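Local coordinates for precorrin-6Y C5,15-methyltransferase (Decarboxylating) (Geobacter metallireducens, PDB 3E05), which probably methylates precorrin-6Y, with decarboxylation, in adenosylcobalamin biosynthesis, this chain being the C-terminal methyltransferase domain of a longer protein, at residues Leu38-Val43 against Met62-Ile67; Pro107-Val112 against Arg130-Glu135; Ile124-Asp129 against Glu156-Met161. All blocks are in the same frame, centred on the assembly; numbering follows the deposited sequence. Where two conformers were deposited one is given.

Contact 1 of 3, residues Leu38-Val43 against Met62-Ile67; sequences LQDDLV and MPNGRI
D40 swings its carboxylate onto the turn M62-G65 because CG stands anti to its backbone N (chi1 -151°), while N64 tucks CG beside its own N (chi1 -59°), which carries the carboxamide obliquely across the carboxylate. D40 OD1 takes the backbone hydrogen bond from N64 N at 2.8 Å through its syn lone pair, and N64 ND2 reaches D40 OD2 at 3.1 Å, also on the syn side but lifted out of the carboxylate plane. The carboxylate and amide planes are 28° apart, and D40 holds N64 by two bonds, one to its backbone N and one to ND2. D41 N adds a third bond, coming to D40 OD1 from above its plane. With an alanine in place of D40, N64 N, N64 ND2 and D41 N would probably all lose their carboxylate acceptors, and the amide would be set free to turn.

M62 packs against the type II turn Q39-L42: its SD lies 3.1 Å from Q39 O, which is buried without a hydrogen-bond partner in the model, and 3.9 Å from L42 CB. L38 CD2 meets the same sulfur crosswise. Further along, R66 N donates to L42 O at 3.0 Å, and V43 pairs with R66 as the parallel strands 43-47 and 66-71 of the methyltransferase sheet begin. V43 CG2 packs 3.8 Å from R66 NH2. One carboxylate thus serves two backbone N-H groups and an amide, a chemistry that pins the turn after helix 53-61 to the loop entering strand 43-47 just where the strands start to pair.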
ATOM      1  N   LEU D  38     -21.320  14.406   3.615  1.00 31.22           N
ATOM      2  CA  LEU D  38     -21.752  15.723   4.060  1.00 32.31           C
ATOM      3  C   LEU D  38     -22.709  16.386   3.072  1.00 37.58           C
ATOM      4  O   LEU D  38     -22.597  16.220   1.864  1.00 36.69           O
ATOM      5  CB  LEU D  38     -20.536  16.629   4.297  1.00 32.11           C
ATOM      6  CG  LEU D  38     -19.512  16.179   5.357  1.00 27.85           C
ATOM      7  CD1 LEU D  38     -18.437  17.263   5.531  1.00 30.39           C
ATOM      8  CD2 LEU D  38     -20.142  15.841   6.691  1.00 31.33           C
ATOM      9  N   GLN D  39     -23.667  17.125   3.609  1.00 38.02           N
ATOM     10  CA  GLN D  39     -24.482  18.026   2.810  1.00 41.13           C
ATOM     11  C   GLN D  39     -24.688  19.261   3.670  1.00 41.37           C
ATOM     12  O   GLN D  39     -24.501  19.193   4.878  1.00 37.26           O
ATOM     13  CB  GLN D  39     -25.808  17.377   2.393  1.00 43.76           C
ATOM     14  CG  GLN D  39     -26.516  16.587   3.466  1.00 51.11           C
ATOM     15  CD  GLN D  39     -27.674  15.758   2.919  1.00 57.12           C
ATOM     16  OE1 GLN D  39     -27.483  14.659   2.393  1.00 61.20           O
ATOM     17  NE2 GLN D  39     -28.884  16.284   3.055  1.00 57.99           N
ATOM     18  N   ASP D  40     -25.064  20.384   3.065  1.00 38.68           N
ATOM     19  CA  ASP D  40     -25.211  21.628   3.816  1.00 42.09           C
ATOM     20  C   ASP D  40     -26.313  21.532   4.895  1.00 38.14           C
ATOM     21  O   ASP D  40     -27.161  20.646   4.833  1.00 37.94           O
ATOM     22  CB  ASP D  40     -25.438  22.806   2.862  1.00 43.39           C
ATOM     23  CG  ASP D  40     -24.912  24.116   3.423  1.00 46.86           C
ATOM     24  OD1 ASP D  40     -24.404  24.121   4.563  1.00 43.26           O
ATOM     25  OD2 ASP D  40     -25.002  25.145   2.723  1.00 49.34           O
ATOM     26  N   ASP D  41     -26.225  22.396   5.910  1.00 44.47           N
ATOM     27  CA  ASP D  41     -27.217  22.526   7.002  1.00 41.97           C
ATOM     28  C   ASP D  41     -27.189  21.436   8.075  1.00 44.53           C
ATOM     29  O   ASP D  41     -28.030  21.457   8.978  1.00 42.15           O
ATOM     30  CB  ASP D  41     -28.660  22.685   6.477  1.00 48.90           C
ATOM     31  CG  ASP D  41     -28.823  23.864   5.538  1.00 55.66           C
ATOM     32  OD1 ASP D  41     -28.470  25.001   5.920  1.00 61.70           O
ATOM     33  OD2 ASP D  41     -29.332  23.653   4.420  1.00 65.12           O
ATOM     34  N   LEU D  42     -26.242  20.497   8.002  1.00 41.17           N
ATOM     35  CA  LEU D  42     -26.181  19.419   9.007  1.00 38.90           C
ATOM     36  C   LEU D  42     -25.423  19.839  10.254  1.00 35.64           C
ATOM     37  O   LEU D  42     -24.644  20.781  10.232  1.00 41.06           O
ATOM     38  CB  LEU D  42     -25.539  18.147   8.436  1.00 37.67           C
ATOM     39  CG  LEU D  42     -26.214  17.417   7.266  1.00 43.01           C
ATOM     40  CD1 LEU D  42     -25.509  16.099   7.017  1.00 39.23           C
ATOM     41  CD2 LEU D  42     -27.692  17.169   7.511  1.00 38.12           C
ATOM     42  N   VAL D  43     -25.640  19.115  11.341  1.00 34.50           N
ATOM     43  CA  VAL D  43     -24.854  19.300  12.543  1.00 33.56           C
ATOM     44  C   VAL D  43     -23.833  18.159  12.647  1.00 30.08           C
ATOM     45  O   VAL D  43     -24.204  16.988  12.570  1.00 32.02           O
ATOM     46  CB  VAL D  43     -25.736  19.369  13.821  1.00 32.16           C
ATOM     47  CG1 VAL D  43     -24.877  19.331  15.106  1.00 33.64           C
ATOM     48  CG2 VAL D  43     -26.604  20.636  13.797  1.00 36.69           C
ATOM     49  N   MET D  62     -19.971  22.579   4.262  1.00 37.76           N
ATOM     50  CA  MET D  62     -21.270  22.887   4.841  1.00 35.72           C
ATOM     51  C   MET D  62     -21.276  24.321   5.378  1.00 40.31           C
ATOM     52  O   MET D  62     -21.239  24.510   6.594  1.00 41.67           O
ATOM     53  CB  MET D  62     -21.614  21.923   5.987  1.00 37.45           C
ATOM     54  CG  MET D  62     -21.629  20.455   5.627  1.00 30.96           C
ATOM     55  SD  MET D  62     -22.188  19.397   6.979  1.00 28.37           S
ATOM     56  CE  MET D  62     -20.965  19.714   8.239  1.00 28.84           C
ATOM     57  N   PRO D  63     -21.343  25.335   4.484  1.00 42.12           N
ATOM     58  CA  PRO D  63     -21.251  26.736   4.940  1.00 45.14           C
ATOM     59  C   PRO D  63     -22.363  27.133   5.910  1.00 43.03           C
ATOM     60  O   PRO D  63     -22.148  27.967   6.803  1.00 45.25           O
ATOM     61  CB  PRO D  63     -21.386  27.549   3.643  1.00 45.67           C
ATOM     62  CG  PRO D  63     -21.132  26.590   2.536  1.00 46.29           C
ATOM     63  CD  PRO D  63     -21.535  25.246   3.024  1.00 43.75           C
ATOM     64  N   ASN D  64     -23.530  26.526   5.741  1.00 41.96           N
ATOM     65  CA  ASN D  64     -24.665  26.791   6.614  1.00 43.12           C
ATOM     66  C   ASN D  64     -24.920  25.694   7.645  1.00 46.80           C
ATOM     67  O   ASN D  64     -25.895  25.764   8.399  1.00 42.94           O
ATOM     68  CB  ASN D  64     -25.917  27.076   5.779  1.00 46.95           C
ATOM     69  CG  ASN D  64     -25.739  28.268   4.864  1.00 51.21           C
ATOM     70  OD1 ASN D  64     -25.659  29.413   5.320  1.00 55.91           O
ATOM     71  ND2 ASN D  64     -25.668  28.010   3.566  1.00 48.02           N
ATOM     72  N   GLY D  65     -24.037  24.693   7.686  1.00 43.28           N
ATOM     73  CA  GLY D  65     -24.064  23.689   8.746  1.00 40.91           C
ATOM     74  C   GLY D  65     -23.467  24.203  10.048  1.00 40.30           C
ATOM     75  O   GLY D  65     -22.910  25.305  10.085  1.00 41.14           O
ATOM     76  N   ARG D  66     -23.578  23.405  11.112  1.00 37.03           N
ATOM     77  CA  ARG D  66     -22.941  23.720  12.397  1.00 41.60           C
ATOM     78  C   ARG D  66     -22.016  22.597  12.848  1.00 38.35           C
ATOM     79  O   ARG D  66     -22.439  21.451  12.991  1.00 37.72           O
ATOM     80  CB  ARG D  66     -23.980  23.995  13.492  1.00 41.23           C
ATOM     81  CG  ARG D  66     -24.838  25.253  13.244  1.00 47.78           C
ATOM     82  CD  ARG D  66     -25.804  25.505  14.386  1.00 46.60           C
ATOM     83  NE  ARG D  66     -26.881  24.523  14.417  1.00 53.21           N
ATOM     84  CZ  ARG D  66     -27.663  24.295  15.471  1.00 62.26           C
ATOM     85  NH1 ARG D  66     -27.482  24.972  16.598  1.00 57.32           N
ATOM     86  NH2 ARG D  66     -28.620  23.376  15.396  1.00 63.47           N
ATOM     87  N   ILE D  67     -20.760  22.947  13.092  1.00 36.34           N
ATOM     88  CA  ILE D  67     -19.735  21.975  13.486  1.00 35.64           C
ATOM     89  C   ILE D  67     -19.230  22.262  14.895  1.00 36.57           C
ATOM     90  O   ILE D  67     -18.928  23.405  15.236  1.00 40.41           O
ATOM     91  CB  ILE D  67     -18.570  21.940  12.452  1.00 33.37           C
ATOM     92  CG1 ILE D  67     -19.081  21.468  11.087  1.00 33.88           C
ATOM     93  CG2 ILE D  67     -17.442  21.037  12.902  1.00 32.89           C
ATOM     94  CD1 ILE D  67     -19.252  22.549  10.096  1.00 40.97           C
TER

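Contact 2 of 3, residues Pro107-Val112 against Arg130-Glu135; sequences PDPDRV and RRLKSE
R131 NE donates to D108 OD1 at 2.9 Å, lying above the carboxylate plane although the oxygen sits in the plane of the guanidinium. R131 NH2 joins the salt bridge as a second member, but it is modelled so close to D108 OD1 that its exact length is doubtful. Both nitrogens turn to the same oxygen, and the carboxylate and guanidinium planes stand 63° apart. The bridge ties the end of the helix to the loop before the strand in the beta-alpha-beta unit of strand 111-114, helix 121-131 and strand 137-142, part of a Rossmann-like methyltransferase fold. R131 gets there by folding back on itself, bent at chi2 (-80°) and again at chi3; its NH1 and NH2 also donate to L103 O and L106 O. A water completes the join, donating to D108 OD2 and to R131 O.

Just past the helix, K133 N donates to P109 O at 3.0 Å in an almost straight bond. The K133 chain then runs over P109 O toward D110, where NZ, in one of two modelled conformers, makes weak salt-bridge contacts of 3.2 Å with both D110 OD1 and D110 OD2. The firmer partner of D110 OD2 is V43 N. R111 NH1 bonds back to D110 O at 3.0 Å, while R111 NH2 donates to R37 O. A second water donates to D110 OD1 and S134 O and accepts weakly from R111 NH1. L132 CD1 makes the apolar part of the contact, 4.2 Å from P109 CG and likewise 4.2 Å from V112 CG2.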
ATOM      1  N   PRO D 107     -26.279  20.248  20.186  1.00 38.36           N
ATOM      2  CA  PRO D 107     -27.432  19.686  19.487  1.00 37.56           C
ATOM      3  C   PRO D 107     -27.129  18.289  18.966  1.00 41.93           C
ATOM      4  O   PRO D 107     -25.951  17.952  18.756  1.00 38.62           O
ATOM      5  CB  PRO D 107     -27.658  20.645  18.314  1.00 39.05           C
ATOM      6  CG  PRO D 107     -26.469  21.455  18.203  1.00 37.28           C
ATOM      7  CD  PRO D 107     -25.694  21.397  19.470  1.00 37.11           C
ATOM      8  N   ASP D 108     -28.182  17.491  18.786  1.00 40.69           N
ATOM      9  CA  ASP D 108     -28.074  16.154  18.207  1.00 40.63           C
ATOM     10  C   ASP D 108     -27.366  16.177  16.853  1.00 38.51           C
ATOM     11  O   ASP D 108     -27.613  17.065  16.029  1.00 35.87           O
ATOM     12  CB  ASP D 108     -29.445  15.498  18.086  1.00 43.84           C
ATOM     13  CG  ASP D 108     -30.101  15.275  19.436  1.00 45.91           C
ATOM     14  OD1 ASP D 108     -29.573  15.770  20.452  1.00 43.07           O
ATOM     15  OD2 ASP D 108     -31.150  14.603  19.481  1.00 49.22           O
ATOM     16  N   PRO D 109     -26.439  15.229  16.652  1.00 36.98           N
ATOM     17  CA  PRO D 109     -25.618  15.245  15.446  1.00 33.71           C
ATOM     18  C   PRO D 109     -26.190  14.404  14.301  1.00 34.15           C
ATOM     19  O   PRO D 109     -26.813  13.362  14.525  1.00 32.49           O
ATOM     20  CB  PRO D 109     -24.303  14.658  15.938  1.00 34.80           C
ATOM     21  CG  PRO D 109     -24.725  13.644  17.006  1.00 34.44           C
ATOM     22  CD  PRO D 109     -26.076  14.108  17.547  1.00 35.12           C
ATOM     23  N   ASP D 110     -25.996  14.895  13.083  1.00 33.36           N
ATOM     24  CA  ASP D 110     -26.230  14.122  11.886  1.00 32.48           C
ATOM     25  C   ASP D 110     -24.966  13.320  11.553  1.00 32.70           C
ATOM     26  O   ASP D 110     -25.047  12.267  10.942  1.00 29.16           O
ATOM     27  CB  ASP D 110     -26.527  15.049  10.714  1.00 32.49           C
ATOM     28  CG  ASP D 110     -27.845  15.796  10.883  1.00 37.47           C
ATOM     29  OD1 ASP D 110     -28.889  15.138  10.800  1.00 36.31           O
ATOM     30  OD2 ASP D 110     -27.821  17.029  11.078  1.00 35.98           O
ATOM     31  N   ARG D 111     -23.813  13.865  11.929  1.00 28.44           N
ATOM     32  CA  ARG D 111     -22.510  13.364  11.472  1.00 29.46           C
ATOM     33  C   ARG D 111     -21.556  13.443  12.659  1.00 32.98           C
ATOM     34  O   ARG D 111     -21.492  14.466  13.338  1.00 31.23           O
ATOM     35  CB  ARG D 111     -21.987  14.215  10.303  1.00 25.24           C
ATOM     36  CG  ARG D 111     -22.830  14.201   9.040  1.00 31.69           C
ATOM     37  CD  ARG D 111     -22.984  12.794   8.489  1.00 26.82           C
ATOM     38  NE  ARG D 111     -23.663  12.761   7.198  1.00 32.38           N
ATOM     39  CZ  ARG D 111     -24.973  12.574   7.034  1.00 37.13           C
ATOM     40  NH1 ARG D 111     -25.778  12.414   8.084  1.00 31.92           N
ATOM     41  NH2 ARG D 111     -25.486  12.566   5.810  1.00 38.78           N
ATOM     42  N   VAL D 112     -20.856  12.348  12.960  1.00 29.03           N
ATOM     43  CA  VAL D 112     -19.846  12.407  13.990  1.00 25.61           C
ATOM     44  C   VAL D 112     -18.553  11.823  13.455  1.00 25.43           C
ATOM     45  O   VAL D 112     -18.557  10.713  12.915  1.00 27.33           O
ATOM     46  CB  VAL D 112     -20.260  11.662  15.276  1.00 27.69           C
ATOM     47  CG1 VAL D 112     -19.119  11.668  16.267  1.00 28.26           C
ATOM     48  CG2 VAL D 112     -21.482  12.317  15.916  1.00 32.42           C
ATOM     49  N   ARG D 130     -26.699   7.008  21.140  1.00 42.88           N
ATOM     50  CA  ARG D 130     -27.942   7.480  21.762  1.00 45.16           C
ATOM     51  C   ARG D 130     -28.462   8.761  21.122  1.00 43.80           C
ATOM     52  O   ARG D 130     -29.674   8.942  20.962  1.00 46.69           O
ATOM     53  CB  ARG D 130     -27.755   7.657  23.273  1.00 48.63           C
ATOM     54  CG  ARG D 130     -27.854   6.342  24.018  1.00 57.84           C
ATOM     55  CD  ARG D 130     -26.950   6.281  25.233  1.00 70.13           C
ATOM     56  NE  ARG D 130     -27.650   6.642  26.481  1.00 79.81           N
ATOM     57  CZ  ARG D 130     -27.464   6.024  27.659  1.00 85.03           C
ATOM     58  NH1 ARG D 130     -28.147   6.431  28.735  1.00 86.54           N
ATOM     59  NH2 ARG D 130     -26.611   4.992  27.764  1.00 84.97           N
ATOM     60  N   ARG D 131     -27.535   9.624  20.729  1.00 37.56           N
ATOM     61  CA  ARG D 131     -27.864  10.940  20.201  1.00 39.82           C
ATOM     62  C   ARG D 131     -28.018  11.007  18.677  1.00 41.31           C
ATOM     63  O   ARG D 131     -28.635  11.950  18.171  1.00 41.45           O
ATOM     64  CB  ARG D 131     -26.801  11.952  20.637  1.00 38.09           C
ATOM     65  CG  ARG D 131     -26.583  12.060  22.158  1.00 45.20           C
ATOM     66  CD  ARG D 131     -27.637  12.909  22.879  1.00 41.12           C
ATOM     67  NE  ARG D 131     -27.889  14.186  22.211  1.00 40.68           N
ATOM     68  CZ  ARG D 131     -27.150  15.281  22.341  1.00 37.54           C
ATOM     69  NH1 ARG D 131     -26.088  15.297  23.133  1.00 40.17           N
ATOM     70  NH2 ARG D 131     -27.485  16.375  21.672  1.00 37.67           N
ATOM     71  N   LEU D 132     -27.443  10.040  17.950  1.00 38.54           N
ATOM     72  CA  LEU D 132     -27.299  10.166  16.492  1.00 35.79           C
ATOM     73  C   LEU D 132     -28.638  10.198  15.768  1.00 36.19           C
ATOM     74  O   LEU D 132     -29.473   9.306  15.964  1.00 39.22           O
ATOM     75  CB  LEU D 132     -26.410   9.051  15.917  1.00 36.36           C
ATOM     76  CG  LEU D 132     -25.925   9.255  14.470  1.00 35.81           C
ATOM     77  CD1 LEU D 132     -24.838  10.313  14.403  1.00 33.94           C
ATOM     78  CD2 LEU D 132     -25.454   7.928  13.851  1.00 33.37           C
ATOM     79  N   LYS D 133     -28.819  11.229  14.939  1.00 36.45           N
ATOM     80  CA  LYS D 133     -30.061  11.421  14.187  0.50 37.88           C
ATOM     81  C   LYS D 133     -30.287  10.354  13.120  1.00 41.80           C
ATOM     82  O   LYS D 133     -29.371   9.610  12.763  1.00 39.26           O
ATOM     83  CB  LYS D 133     -30.097  12.821  13.570  0.50 36.08           C
ATOM     84  CG  LYS D 133     -30.178  13.938  14.612  0.50 29.98           C
ATOM     85  CD  LYS D 133     -29.876  15.297  14.008  0.50 24.74           C
ATOM     86  CE  LYS D 133     -31.065  15.869  13.238  0.50 32.12           C
ATOM     87  NZ  LYS D 133     -30.705  17.136  12.542  0.50 41.32           N
ATOM     88  N   SER D 134     -31.530  10.280  12.640  1.00 41.93           N
ATOM     89  CA  SER D 134     -31.918   9.374  11.574  1.00 43.46           C
ATOM     90  C   SER D 134     -31.078   9.672  10.335  1.00 40.33           C
ATOM     91  O   SER D 134     -30.782  10.834  10.048  1.00 38.40           O
ATOM     92  CB  SER D 134     -33.406   9.537  11.259  1.00 46.27           C
ATOM     93  OG  SER D 134     -33.820   8.569  10.315  1.00 54.24           O
ATOM     94  N   GLU D 135     -30.669   8.609   9.642  1.00 43.71           N
ATOM     95  CA  GLU D 135     -29.749   8.686   8.493  1.00 46.01           C
ATOM     96  C   GLU D 135     -28.373   9.270   8.859  1.00 41.09           C
ATOM     97  O   GLU D 135     -27.660   9.800   7.998  1.00 40.46           O
ATOM     98  CB  GLU D 135     -30.366   9.463   7.324  1.00 47.25           C
ATOM     99  CG  GLU D 135     -31.648   8.876   6.768  1.00 55.77           C
ATOM    100  CD  GLU D 135     -32.237   9.749   5.682  1.00 59.47           C
ATOM    101  OE1 GLU D 135     -32.745  10.845   6.003  1.00 69.44           O
ATOM    102  OE2 GLU D 135     -32.188   9.345   4.501  1.00 72.05           O
TER
HETATM  103  O   HOH W   1     -31.400  12.121  18.326  1.00 52.23           O
HETATM  104  O   HOH W   2     -28.742  12.876   9.148  1.00 40.79           O

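Contact 3 of 3, residues Ile124-Asp129 against Glu156-Met161; sequences IIDAVD and EDHGYM
H158 reaches from the end of one helix to the side of another, touching I125, D126 and D129 in the conformer described, one of two modelled. Its CB lies 3.8 Å from D129 OD1. At CG and ND1 the D129 carboxylate stacks over one face of the ring, offset toward the rim, the planes 20° apart; D129 OD2 lies 3.5 Å from ND1 of H158. On the edge, CD2 meets I125 CG2 at 3.7 Å, and CE1 passes 3.5 Å from D126 OD2. The tip, NE2, donates to D126 OD2 at 2.8 Å; the oxygen lies in the ring plane, although the nitrogen stands above the carboxylate plane. Two carboxylates so near would probably favour a protonated imidazole. Y160 OH sits 2.8 Å from D129 OD1, a weak bond at most.

G159, at positive phi, closes helix 145-157 in a Schellman motif and turns the chain toward strand 161-173. H158 and Y160 thus bridge that helix end to the flank of helix 121-131, with I125 also packed on F154 and L155, V128 on W45 and I47 of strand 43-47, and Y160 on A192 of strand 180-193.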
ATOM      1  N   ILE D 124     -17.702   6.865  24.385  1.00 34.92           N
ATOM      2  CA  ILE D 124     -18.000   7.824  23.318  1.00 32.33           C
ATOM      3  C   ILE D 124     -18.984   7.252  22.297  1.00 37.06           C
ATOM      4  O   ILE D 124     -19.935   7.940  21.918  1.00 35.63           O
ATOM      5  CB  ILE D 124     -16.718   8.357  22.626  1.00 33.69           C
ATOM      6  CG1 ILE D 124     -15.999   9.345  23.539  1.00 33.71           C
ATOM      7  CG2 ILE D 124     -17.045   9.040  21.274  1.00 33.26           C
ATOM      8  CD1 ILE D 124     -14.553   9.633  23.134  1.00 36.90           C
ATOM      9  N   ILE D 125     -18.760   6.008  21.860  1.00 36.16           N
ATOM     10  CA  ILE D 125     -19.637   5.368  20.879  1.00 35.48           C
ATOM     11  C   ILE D 125     -21.055   5.210  21.442  1.00 38.72           C
ATOM     12  O   ILE D 125     -22.032   5.524  20.761  1.00 37.17           O
ATOM     13  CB  ILE D 125     -19.029   4.049  20.295  1.00 35.68           C
ATOM     14  CG1 ILE D 125     -17.917   4.406  19.290  1.00 33.82           C
ATOM     15  CG2 ILE D 125     -20.085   3.209  19.573  1.00 33.79           C
ATOM     16  CD1 ILE D 125     -17.087   3.221  18.795  1.00 38.79           C
ATOM     17  N   ASP D 126     -21.152   4.772  22.699  1.00 37.92           N
ATOM     18  CA  ASP D 126     -22.441   4.657  23.390  1.00 41.25           C
ATOM     19  C   ASP D 126     -23.190   5.981  23.436  1.00 39.76           C
ATOM     20  O   ASP D 126     -24.369   6.035  23.082  1.00 41.60           O
ATOM     21  CB  ASP D 126     -22.250   4.125  24.811  1.00 41.27           C
ATOM     22  CG  ASP D 126     -22.002   2.636  24.844  1.00 50.91           C
ATOM     23  OD1 ASP D 126     -22.235   2.026  25.902  1.00 58.70           O
ATOM     24  OD2 ASP D 126     -21.566   2.074  23.817  1.00 58.79           O
ATOM     25  N   ALA D 127     -22.485   7.038  23.847  1.00 39.30           N
ATOM     26  CA  ALA D 127     -23.055   8.379  23.948  1.00 36.72           C
ATOM     27  C   ALA D 127     -23.486   8.933  22.587  1.00 39.61           C
ATOM     28  O   ALA D 127     -24.581   9.482  22.466  1.00 35.59           O
ATOM     29  CB  ALA D 127     -22.087   9.313  24.639  1.00 36.84           C
ATOM     30  N   VAL D 128     -22.636   8.760  21.570  1.00 37.96           N
ATOM     31  CA  VAL D 128     -22.951   9.145  20.184  1.00 33.63           C
ATOM     32  C   VAL D 128     -24.151   8.391  19.608  1.00 36.50           C
ATOM     33  O   VAL D 128     -25.007   8.998  18.955  1.00 38.93           O
ATOM     34  CB  VAL D 128     -21.718   8.952  19.230  1.00 35.80           C
ATOM     35  CG1 VAL D 128     -22.142   9.040  17.779  1.00 30.10           C
ATOM     36  CG2 VAL D 128     -20.663   9.986  19.516  1.00 28.96           C
ATOM     37  N   ASP D 129     -24.192   7.079  19.839  1.00 37.47           N
ATOM     38  CA  ASP D 129     -25.260   6.200  19.344  1.00 40.82           C
ATOM     39  C   ASP D 129     -26.641   6.628  19.865  1.00 39.69           C
ATOM     40  O   ASP D 129     -27.618   6.640  19.112  1.00 41.36           O
ATOM     41  CB  ASP D 129     -24.958   4.745  19.731  1.00 37.52           C
ATOM     42  CG  ASP D 129     -26.131   3.800  19.488  1.00 48.00           C
ATOM     43  OD1 ASP D 129     -26.487   3.556  18.310  1.00 46.47           O
ATOM     44  OD2 ASP D 129     -26.678   3.273  20.485  1.00 43.73           O
ATOM     45  N   GLU D 156     -20.675  -2.492  15.737  1.00 40.60           N
ATOM     46  CA  GLU D 156     -21.472  -3.655  15.341  1.00 43.44           C
ATOM     47  C   GLU D 156     -22.423  -4.145  16.436  1.00 43.73           C
ATOM     48  O   GLU D 156     -23.493  -4.683  16.131  1.00 47.04           O
ATOM     49  CB  GLU D 156     -20.582  -4.775  14.825  1.00 42.45           C
ATOM     50  CG  GLU D 156     -20.061  -4.484  13.418  1.00 43.72           C
ATOM     51  CD  GLU D 156     -19.356  -5.658  12.792  1.00 50.20           C
ATOM     52  OE1 GLU D 156     -18.888  -6.544  13.544  1.00 51.53           O
ATOM     53  OE2 GLU D 156     -19.268  -5.687  11.546  1.00 55.68           O
ATOM     54  N   ASP D 157     -22.031  -3.939  17.694  1.00 44.93           N
ATOM     55  CA  ASP D 157     -22.883  -4.211  18.855  1.00 48.76           C
ATOM     56  C   ASP D 157     -24.145  -3.359  18.863  1.00 49.16           C
ATOM     57  O   ASP D 157     -25.194  -3.805  19.350  1.00 49.82           O
ATOM     58  CB  ASP D 157     -22.129  -3.954  20.165  1.00 50.91           C
ATOM     59  CG  ASP D 157     -21.182  -5.074  20.529  1.00 59.18           C
ATOM     60  OD1 ASP D 157     -21.192  -6.121  19.843  1.00 64.05           O
ATOM     61  OD2 ASP D 157     -20.418  -4.893  21.506  1.00 61.60           O
ATOM     62  N   HIS D 158     -24.038  -2.137  18.336  1.00 46.28           N
ATOM     63  CA  HIS D 158     -25.158  -1.201  18.291  0.50 43.44           C
ATOM     64  C   HIS D 158     -25.947  -1.302  16.984  1.00 42.82           C
ATOM     65  O   HIS D 158     -26.788  -0.460  16.700  1.00 43.51           O
ATOM     66  CB  HIS D 158     -24.677   0.239  18.513  0.50 42.91           C
ATOM     67  CG  HIS D 158     -24.148   0.502  19.888  0.50 46.35           C
ATOM     68  ND1 HIS D 158     -24.898   0.303  21.028  0.50 48.23           N
ATOM     69  CD2 HIS D 158     -22.951   0.979  20.304  0.50 46.20           C
ATOM     70  CE1 HIS D 158     -24.177   0.625  22.087  0.50 49.57           C
ATOM     71  NE2 HIS D 158     -22.991   1.039  21.675  0.50 49.21           N
ATOM     72  N   GLY D 159     -25.663  -2.332  16.192  1.00 40.91           N
ATOM     73  CA  GLY D 159     -26.415  -2.600  14.964  1.00 41.10           C
ATOM     74  C   GLY D 159     -26.074  -1.758  13.748  1.00 41.72           C
ATOM     75  O   GLY D 159     -26.876  -1.653  12.816  1.00 43.59           O
ATOM     76  N   TYR D 160     -24.885  -1.156  13.740  1.00 42.71           N
ATOM     77  CA  TYR D 160     -24.434  -0.374  12.585  1.00 35.99           C
ATOM     78  C   TYR D 160     -23.854  -1.283  11.509  1.00 35.89           C
ATOM     79  O   TYR D 160     -23.200  -2.291  11.812  1.00 34.96           O
ATOM     80  CB  TYR D 160     -23.364   0.656  12.984  1.00 35.52           C
ATOM     81  CG  TYR D 160     -23.893   1.805  13.807  1.00 36.08           C
ATOM     82  CD1 TYR D 160     -24.486   2.917  13.198  1.00 37.30           C
ATOM     83  CD2 TYR D 160     -23.798   1.789  15.200  1.00 33.16           C
ATOM     84  CE1 TYR D 160     -24.985   3.972  13.957  1.00 34.99           C
ATOM     85  CE2 TYR D 160     -24.296   2.839  15.962  1.00 32.42           C
ATOM     86  CZ  TYR D 160     -24.885   3.918  15.338  1.00 37.53           C
ATOM     87  OH  TYR D 160     -25.374   4.952  16.101  1.00 38.58           O
ATOM     88  N   MET D 161     -24.112  -0.922  10.256  1.00 34.26           N
ATOM     89  CA  MET D 161     -23.320  -1.419   9.141  1.00 36.77           C
ATOM     90  C   MET D 161     -21.971  -0.724   9.249  1.00 36.41           C
ATOM     91  O   MET D 161     -21.927   0.492   9.461  1.00 35.48           O
ATOM     92  CB  MET D 161     -23.963  -1.030   7.824  1.00 33.68           C
ATOM     93  CG  MET D 161     -24.729  -2.132   7.162  1.00 53.45           C
ATOM     94  SD  MET D 161     -24.178  -2.311   5.464  1.00 58.09           S
ATOM     95  CE  MET D 161     -22.652  -3.216   5.742  1.00 50.69           C
TER

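Contact 2 lies between the other two, whose centres are 22 Å apart and whose nearest atoms are about 10 Å apart. Contact 1 and contact 2, with centres 13 Å apart, join where strands 43-47 and 111-114 begin to pair: V43 O lies 2.8 Å from D110 N, a probable hydrogen bond, and L42 CD1 packs 3.6 Å from R111 CZ. Contact 2 and contact 3, about 11 Å apart between centres, share helix 121-131 and meet at V112 CG2 and V128 CG1, 3.8 Å apart. In this fold S-adenosyl-methionine usually binds at the carboxyl ends of the parallel strands; contacts 1 and 2 gather at strand starts, so probably away from that site.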